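PDB 5AQ1: glucose-6-phosphate dehydrogenase from Trypanosoma cruzi, which oxidises glucose 6-phosphate to 6-phosphogluconolactone with reduction of NADP, the first step of the pentose phosphate pathway. Local coordinates for residues 328-332 with 333-337; 350-354 with 355-359; 492-495 with 496-499. All coordinates share one frame; numbering follows the deposited sequence.

Interaction 1 of 3, residues 328-332 with 333-337; sequences GYLDD and PSVPK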
loop_
_atom_site.group_PDB
_atom_site.type_symbol
_atom_site.label_atom_id
_atom_site.label_comp_id
_atom_site.label_asym_id
_atom_site.label_seq_id
_atom_site.Cartn_x
_atom_site.Cartn_y
_atom_site.Cartn_z
ATOM N N GLY B 328 -40.714 31.742 -6.321
ATOM C CA GLY B 328 -39.886 31.311 -5.200
ATOM C C GLY B 328 -40.562 30.286 -4.308
ATOM O O GLY B 328 -41.766 30.033 -4.426
ATOM N N TYR B 329 -39.773 29.693 -3.415
ATOM C CA TYR B 329 -40.279 28.711 -2.460
ATOM C C TYR B 329 -41.324 29.337 -1.537
ATOM O O TYR B 329 -42.352 28.722 -1.257
ATOM C CB TYR B 329 -39.133 28.112 -1.629
ATOM C CG TYR B 329 -39.612 27.093 -0.623
ATOM C CD1 TYR B 329 -39.913 25.796 -1.014
ATOM C CD2 TYR B 329 -39.789 27.430 0.717
ATOM C CE1 TYR B 329 -40.368 24.860 -0.102
ATOM C CE2 TYR B 329 -40.246 26.501 1.636
ATOM C CZ TYR B 329 -40.533 25.220 1.218
ATOM O OH TYR B 329 -40.986 24.294 2.119
ATOM N N LEU B 330 -41.054 30.559 -1.077
ATOM C CA LEU B 330 -41.954 31.265 -0.158
ATOM C C LEU B 330 -43.212 31.831 -0.830
ATOM O O LEU B 330 -44.112 32.295 -0.136
ATOM C CB LEU B 330 -41.206 32.392 0.565
ATOM C CG LEU B 330 -40.074 31.964 1.507
ATOM C CD1 LEU B 330 -39.213 33.155 1.896
ATOM C CD2 LEU B 330 -40.618 31.273 2.751
ATOM N N ASP B 331 -43.272 31.808 -2.162
ATOM C CA ASP B 331 -44.478 32.229 -2.889
ATOM C C ASP B 331 -45.515 31.107 -3.008
ATOM O O ASP B 331 -46.665 31.366 -3.359
ATOM C CB ASP B 331 -44.120 32.753 -4.286
ATOM C CG ASP B 331 -43.212 33.971 -4.244
ATOM O OD1 ASP B 331 -43.189 34.675 -3.210
ATOM O OD2 ASP B 331 -42.516 34.224 -5.253
ATOM N N ASP B 332 -45.110 29.867 -2.733
ATOM C CA ASP B 332 -46.044 28.743 -2.708
ATOM C C ASP B 332 -47.048 28.987 -1.583
ATOM O O ASP B 332 -46.653 29.072 -0.423
ATOM C CB ASP B 332 -45.283 27.423 -2.491
ATOM C CG ASP B 332 -46.201 26.206 -2.389
ATOM O OD1 ASP B 332 -47.413 26.315 -2.661
ATOM O OD2 ASP B 332 -45.698 25.121 -2.036
ATOM N N PRO B 333 -48.351 29.103 -1.914
ATOM C CA PRO B 333 -49.343 29.446 -0.884
ATOM C C PRO B 333 -49.464 28.466 0.295
ATOM O O PRO B 333 -50.100 28.804 1.294
ATOM C CB PRO B 333 -50.666 29.499 -1.670
ATOM C CG PRO B 333 -50.416 28.726 -2.917
ATOM C CD PRO B 333 -48.976 28.969 -3.242
ATOM N N SER B 334 -48.867 27.280 0.187
ATOM C CA SER B 334 -48.940 26.274 1.248
ATOM C C SER B 334 -47.782 26.292 2.259
ATOM O O SER B 334 -47.764 25.464 3.171
ATOM C CB SER B 334 -49.024 24.883 0.626
ATOM O OG SER B 334 -50.071 24.814 -0.323
ATOM N N VAL B 335 -46.822 27.206 2.108
ATOM C CA VAL B 335 -45.695 27.288 3.049
ATOM C C VAL B 335 -45.811 28.538 3.933
ATOM O O VAL B 335 -46.101 29.622 3.425
ATOM C CB VAL B 335 -44.314 27.243 2.333
ATOM C CG1 VAL B 335 -44.325 26.217 1.210
ATOM C CG2 VAL B 335 -43.894 28.604 1.794
ATOM N N PRO B 336 -45.598 28.392 5.260
ATOM C CA PRO B 336 -45.591 29.561 6.147
ATOM C C PRO B 336 -44.533 30.572 5.737
ATOM O O PRO B 336 -43.558 30.218 5.076
ATOM C CB PRO B 336 -45.260 28.972 7.522
ATOM C CG PRO B 336 -45.670 27.548 7.437
ATOM C CD PRO B 336 -45.429 27.137 6.015
ATOM N N LYS B 337 -44.722 31.818 6.143
ATOM C CA LYS B 337 -43.951 32.921 5.579
ATOM C C LYS B 337 -42.512 32.994 6.094
ATOM O O LYS B 337 -41.626 33.474 5.377
ATOM C CB LYS B 337 -44.677 34.245 5.828
ATOM C CG LYS B 337 -44.849 35.076 4.572
ATOM C CD LYS B 337 -45.977 36.071 4.727
ATOM C CE LYS B 337 -46.320 36.692 3.391
ATOM N NZ LYS B 337 -47.014 37.985 3.591
#

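Interaction 2 of 3, residues 350-354 with 355-359; sequences HVNND and RWHGV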
loop_
_atom_site.group_PDB
_atom_site.type_symbol
_atom_site.label_atom_id
_atom_site.label_comp_id
_atom_site.label_asym_id
_atom_site.label_seq_id
_atom_site.Cartn_x
_atom_site.Cartn_y
_atom_site.Cartn_z
ATOM N N HIS B 350 -17.441 13.146 7.964
ATOM C CA HIS B 350 -16.221 12.391 8.199
ATOM C C HIS B 350 -16.596 10.972 8.605
ATOM O O HIS B 350 -17.472 10.775 9.450
ATOM C CB HIS B 350 -15.394 13.045 9.311
ATOM C CG HIS B 350 -15.079 14.484 9.060
ATOM N ND1 HIS B 350 -14.184 14.891 8.093
ATOM C CD2 HIS B 350 -15.550 15.615 9.639
ATOM C CE1 HIS B 350 -14.114 16.211 8.088
ATOM N NE2 HIS B 350 -14.930 16.674 9.020
ATOM N N VAL B 351 -15.944 9.989 7.996
ATOM C CA VAL B 351 -16.083 8.597 8.409
ATOM C C VAL B 351 -14.863 8.250 9.252
ATOM O O VAL B 351 -13.741 8.236 8.742
ATOM C CB VAL B 351 -16.173 7.652 7.196
ATOM C CG1 VAL B 351 -16.445 6.225 7.650
ATOM C CG2 VAL B 351 -17.259 8.118 6.236
ATOM N N ASN B 352 -15.080 7.995 10.540
ATOM C CA ASN B 352 -13.980 7.751 11.458
ATOM C C ASN B 352 -13.577 6.282 11.550
ATOM O O ASN B 352 -13.961 5.563 12.476
ATOM C CB ASN B 352 -14.290 8.290 12.849
ATOM C CG ASN B 352 -13.081 8.251 13.757
ATOM O OD1 ASN B 352 -11.948 8.428 13.302
ATOM N ND2 ASN B 352 -13.306 8.006 15.036
ATOM N N ASN B 353 -12.780 5.859 10.575
ATOM C CA ASN B 353 -12.098 4.574 10.623
ATOM C C ASN B 353 -10.803 4.648 9.812
ATOM O O ASN B 353 -10.472 5.694 9.247
ATOM C CB ASN B 353 -13.019 3.438 10.150
ATOM C CG ASN B 353 -13.337 3.498 8.663
ATOM O OD1 ASN B 353 -12.622 4.119 7.876
ATOM N ND2 ASN B 353 -14.405 2.819 8.268
ATOM N N ASP B 354 -10.077 3.542 9.755
ATOM C CA ASP B 354 -8.733 3.549 9.193
ATOM C C ASP B 354 -8.712 3.632 7.669
ATOM O O ASP B 354 -7.759 4.144 7.092
ATOM C CB ASP B 354 -7.969 2.335 9.698
ATOM C CG ASP B 354 -7.785 2.368 11.202
ATOM O OD1 ASP B 354 -7.049 3.256 11.693
ATOM O OD2 ASP B 354 -8.384 1.524 11.897
ATOM N N ARG B 355 -9.762 3.147 7.020
ATOM C CA ARG B 355 -9.878 3.283 5.575
ATOM C C ARG B 355 -10.092 4.739 5.161
ATOM O O ARG B 355 -9.577 5.169 4.125
ATOM C CB ARG B 355 -11.028 2.423 5.048
ATOM C CG ARG B 355 -11.210 2.461 3.536
ATOM C CD ARG B 355 -12.392 1.614 3.110
ATOM N NE ARG B 355 -12.126 0.190 3.289
ATOM C CZ ARG B 355 -11.540 -0.596 2.388
ATOM N NH1 ARG B 355 -11.138 -0.118 1.211
ATOM N NH2 ARG B 355 -11.351 -1.879 2.669
ATOM N N TRP B 356 -10.840 5.490 5.969
ATOM C CA TRP B 356 -11.375 6.792 5.548
ATOM C C TRP B 356 -10.913 8.006 6.350
ATOM O O TRP B 356 -11.337 9.126 6.060
ATOM C CB TRP B 356 -12.907 6.739 5.574
ATOM C CG TRP B 356 -13.466 5.801 4.573
ATOM C CD1 TRP B 356 -14.207 4.683 4.818
ATOM C CD2 TRP B 356 -13.314 5.880 3.151
ATOM N NE1 TRP B 356 -14.538 4.065 3.634
ATOM C CE2 TRP B 356 -14.001 4.779 2.596
ATOM C CE3 TRP B 356 -12.668 6.778 2.291
ATOM C CZ2 TRP B 356 -14.059 4.552 1.223
ATOM C CZ3 TRP B 356 -12.727 6.553 0.927
ATOM C CH2 TRP B 356 -13.419 5.449 0.406
ATOM N N HIS B 357 -10.038 7.804 7.332
ATOM C CA HIS B 357 -9.594 8.917 8.169
ATOM C C HIS B 357 -8.997 10.038 7.319
ATOM O O HIS B 357 -8.126 9.797 6.477
ATOM C CB HIS B 357 -8.573 8.459 9.209
ATOM C CG HIS B 357 -8.082 9.561 10.102
ATOM N ND1 HIS B 357 -8.905 10.225 10.990
ATOM C CD2 HIS B 357 -6.854 10.114 10.242
ATOM C CE1 HIS B 357 -8.204 11.139 11.638
ATOM N NE2 HIS B 357 -6.958 11.093 11.202
ATOM N N GLY B 358 -9.488 11.254 7.537
ATOM C CA GLY B 358 -8.979 12.434 6.854
ATOM C C GLY B 358 -9.552 12.689 5.470
ATOM O O GLY B 358 -9.188 13.678 4.832
ATOM N N VAL B 359 -10.441 11.814 4.998
ATOM C CA VAL B 359 -11.038 11.958 3.672
ATOM C C VAL B 359 -12.399 12.626 3.817
ATOM O O VAL B 359 -13.332 12.019 4.339
ATOM C CB VAL B 359 -11.214 10.592 2.977
ATOM C CG1 VAL B 359 -11.767 10.766 1.568
ATOM C CG2 VAL B 359 -9.890 9.850 2.933
HETATM O O HOH W 1 -13.661 10.607 6.614
HETATM O O HOH W 2 -6.582 4.504 4.582
#

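Interaction 3 of 3, residues 492-495 with 496-499; sequences CGPE and EAQE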
loop_
_atom_site.group_PDB
_atom_site.type_symbol
_atom_site.label_atom_id
_atom_site.label_comp_id
_atom_site.label_asym_id
_atom_site.label_seq_id
_atom_site.Cartn_x
_atom_site.Cartn_y
_atom_site.Cartn_z
ATOM N N CYS B 492 -27.036 27.858 -9.862
ATOM C CA CYS B 492 -26.253 26.738 -9.342
ATOM C C CYS B 492 -26.339 26.602 -7.815
ATOM O O CYS B 492 -25.714 25.709 -7.239
ATOM C CB CYS B 492 -24.785 26.879 -9.762
ATOM S SG CYS B 492 -24.520 26.930 -11.552
ATOM N N GLY B 493 -27.112 27.473 -7.165
ATOM C CA GLY B 493 -27.228 27.478 -5.708
ATOM C C GLY B 493 -26.531 28.683 -5.111
ATOM O O GLY B 493 -26.009 29.523 -5.846
ATOM N N PRO B 494 -26.509 28.781 -3.770
ATOM C CA PRO B 494 -25.825 29.908 -3.129
ATOM C C PRO B 494 -24.316 29.879 -3.394
ATOM O O PRO B 494 -23.721 28.802 -3.450
ATOM C CB PRO B 494 -26.126 29.724 -1.632
ATOM C CG PRO B 494 -27.092 28.588 -1.525
ATOM C CD PRO B 494 -27.000 27.797 -2.790
ATOM N N GLU B 495 -23.710 31.053 -3.560
ATOM C CA GLU B 495 -22.281 31.144 -3.891
ATOM C C GLU B 495 -21.382 30.524 -2.823
ATOM O O GLU B 495 -20.380 29.881 -3.144
ATOM C CB GLU B 495 -21.866 32.601 -4.134
ATOM C CG GLU B 495 -22.316 33.144 -5.485
ATOM C CD GLU B 495 -21.753 34.521 -5.792
ATOM O OE1 GLU B 495 -20.547 34.752 -5.543
ATOM O OE2 GLU B 495 -22.519 35.378 -6.283
ATOM N N GLU B 496 -21.755 30.697 -1.559
ATOM C CA GLU B 496 -20.927 30.209 -0.451
ATOM C C GLU B 496 -20.973 28.683 -0.294
ATOM O O GLU B 496 -20.180 28.118 0.456
ATOM C CB GLU B 496 -21.224 30.938 0.879
ATOM C CG GLU B 496 -22.679 31.255 1.197
ATOM C CD GLU B 496 -23.173 32.564 0.587
ATOM O OE1 GLU B 496 -22.959 33.643 1.187
ATOM O OE2 GLU B 496 -23.782 32.509 -0.501
ATOM N N ALA B 497 -21.885 28.023 -1.005
ATOM C CA ALA B 497 -21.849 26.569 -1.132
ATOM C C ALA B 497 -20.607 26.125 -1.900
ATOM O O ALA B 497 -19.952 25.161 -1.516
ATOM C CB ALA B 497 -23.103 26.060 -1.820
ATOM N N GLN B 498 -20.278 26.831 -2.979
ATOM C CA GLN B 498 -19.078 26.513 -3.764
ATOM C C GLN B 498 -17.794 26.768 -2.988
ATOM O O GLN B 498 -16.841 25.999 -3.093
ATOM C CB GLN B 498 -19.050 27.304 -5.079
ATOM C CG GLN B 498 -20.092 26.861 -6.099
ATOM C CD GLN B 498 -19.972 25.389 -6.472
ATOM O OE1 GLN B 498 -18.882 24.808 -6.431
ATOM N NE2 GLN B 498 -21.097 24.778 -6.836
ATOM N N GLU B 499 -17.769 27.851 -2.218
ATOM C CA GLU B 499 -16.613 28.160 -1.385
ATOM C C GLU B 499 -16.456 27.117 -0.279
ATOM O O GLU B 499 -15.343 26.696 0.025
ATOM C CB GLU B 499 -16.733 29.571 -0.796
ATOM C CG GLU B 499 -15.551 30.020 0.059
ATOM C CD GLU B 499 -14.203 29.871 -0.633
ATOM O OE1 GLU B 499 -14.134 29.978 -1.879
ATOM O OE2 GLU B 499 -13.200 29.651 0.079
#

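Interaction 1 of 3, residues 328-332 with 333-337
Asp-332 and Val-335 are the two ends of a type I beta turn, with Pro-333 and Ser-334 at its corner. The backbone bond that closes the turn runs from Val-335 N to Asp-332 O, 3.1 Å. It is nearly straight at the hydrogen, 170°.

A second polar link uses the Asp-332 side chain. Its CG lies anti to the backbone N (chi1 177°), beside the carbonyl carbon. This turns the carboxylate forward along the chain. Asp-332 OD1 then takes a weak hydrogen bond from Ser-334 N, 3.3 Å. The pattern is consistent with an Asx turn laid over the beta turn. Just upstream, Gly-328 N gives a hydrogen bond to Asp-331 OD2, which it meets from above the carboxylate plane.

The apolar part is built round Val-335. One of its methyls meets the Tyr-329 ring, the other the backbone of residues 329-332. Val-335 CG1 lies obliquely by the hydroxyl end of the ring, 3.9 Å from Tyr-329 CZ. It also comes near the carboxylate of Asp-332, across which the valine lies at about a right angle. Val-335 CG2 turns to the backbone, near Tyr-329 O and Asp-332 O, and packs 3.8 Å from Leu-330 CA. Leu-330 reaches further along with CD2, which lies 3.6 Å from Lys-337 O.

Tyr-329 is the buried member of the group. Its OH is hydrogen-bonded to Asp-261, and its side chain also touches Thr-343 in a loop and Gln-317 on strand 313-319. The chemistry implies a division of work in this surface loop. The backbone bond closes the turn, with a weak carboxylate bond beside it, while Val-335 joins the turn to a tyrosine fixed at its polar end.

Interaction 2 of 3, residues 350-354 with 355-359
Trp-356 packs back against Val-351 and Asn-353, its side chain running alongside both. The CB of Trp-356 lies 3.8 Å from Val-351 CB and close to the carbonyl oxygen of that residue. It is also near Asn-353 OD1. CG lies anti to the carbonyl carbon (chi1 -66°), which sets the indole beside the two earlier side chains. Further out, Trp-356 CD1 meets both of them: Asn-353 OD1 is at 3.5 Å and Val-351 CG1 at 3.9 Å. The amide of Asn-353 and the indole are turned only 25° from each other. Arg-355 CG lies over one face of the indole, toward its rim. At the tip, NE1 is hydrogen-bonded to Thr-282 O. Phe-361 meets the indole edge-to-face.

The backbone at Trp-356 is held too. Trp-356 N gives a hydrogen bond to Asn-353 OD1, 2.9 Å, nearly along the C=O axis. Asn-353 O takes weak bonds from the N atoms of Trp-356 and His-357. The other end of the amide, ND2, is bonded to Gln-304. A type II beta turn follows from Trp-356 to Val-359. One water accepts from Val-351 N at 2.7 Å and lies near the carbonyls of Trp-356 and Val-359.

Asp-354 faces other subunits, with salt bridges to Lys-285 and Arg-229 of the third subunit and hydrogen bonds to the backbone of the second. Arg-355 makes a salt bridge to Glu-284 and a hydrogen bond to Trp-235 O of its own chain. One amide and one indole thus shape this hairpin loop from inside, and its carboxylate is committed to the tetramer interface.

Interaction 3 of 3, residues 492-495 with 496-499
Glu-495 O is approached by two backbone N-H groups of the first helical turn. Gln-498 N lies 3.1 Å from Glu-495 O and Glu-499 N 3.4 Å from it, and both bonds are weak. The carbonyl is thus shared between an i+3 and an i+4 donor. One residue earlier, Pro-494 O takes a hydrogen bond from Ala-497 N, 3.2 Å. Together these bonds start helix 495-504.

The side chains meet at the same end. Ala-497 CB lies beside Pro-494 O, against the carbonyl that its own N binds. The proline ring is further off, with Pro-494 CD 4.4 Å from Ala-497 CB.

Glu-496 folds back towards the start of the helix. Its CG sits between the backbone N and the carbonyl carbon (chi1 40°), and the chain bends at chi2. This brings Glu-496 OE2 to 3.8 Å from Pro-494 CB. OE2 is also near Glu-495 N, but the angle is poor for a hydrogen bond. Further on, Glu-499 makes a salt bridge with Arg-502.

The helix start lies against the large mixed sheet. Pro-494 touches Leu-485 and Tyr-487 of strand 484-488 and Phe-344 of strand 344-349. Ala-497 rests on Phe-344 and Val-346 of that second strand, while Glu-496 touches Leu-485.

The three contacts follow one another along the chain, and none nests in or crosses another. Interaction 1 lies in the long loop after strand 313-319. The chain then enters strand 344-349, which runs between strands 313-319 and 361-366 in the mixed sheet. Interaction 2 closes the short connection from 344-349 to its antiparallel neighbour 361-366, at a subunit interface. Much later, after strand 484-488, outermost within this chain, interaction 3 starts the final helix. Strand 344-349 follows the loop of interaction 1, leads into interaction 2 and is packed on by the helix of interaction 3. The sites do not touch: centres of interactions 1 and 2 are about 40 Å apart, those of 2 and 3 about 26 Å.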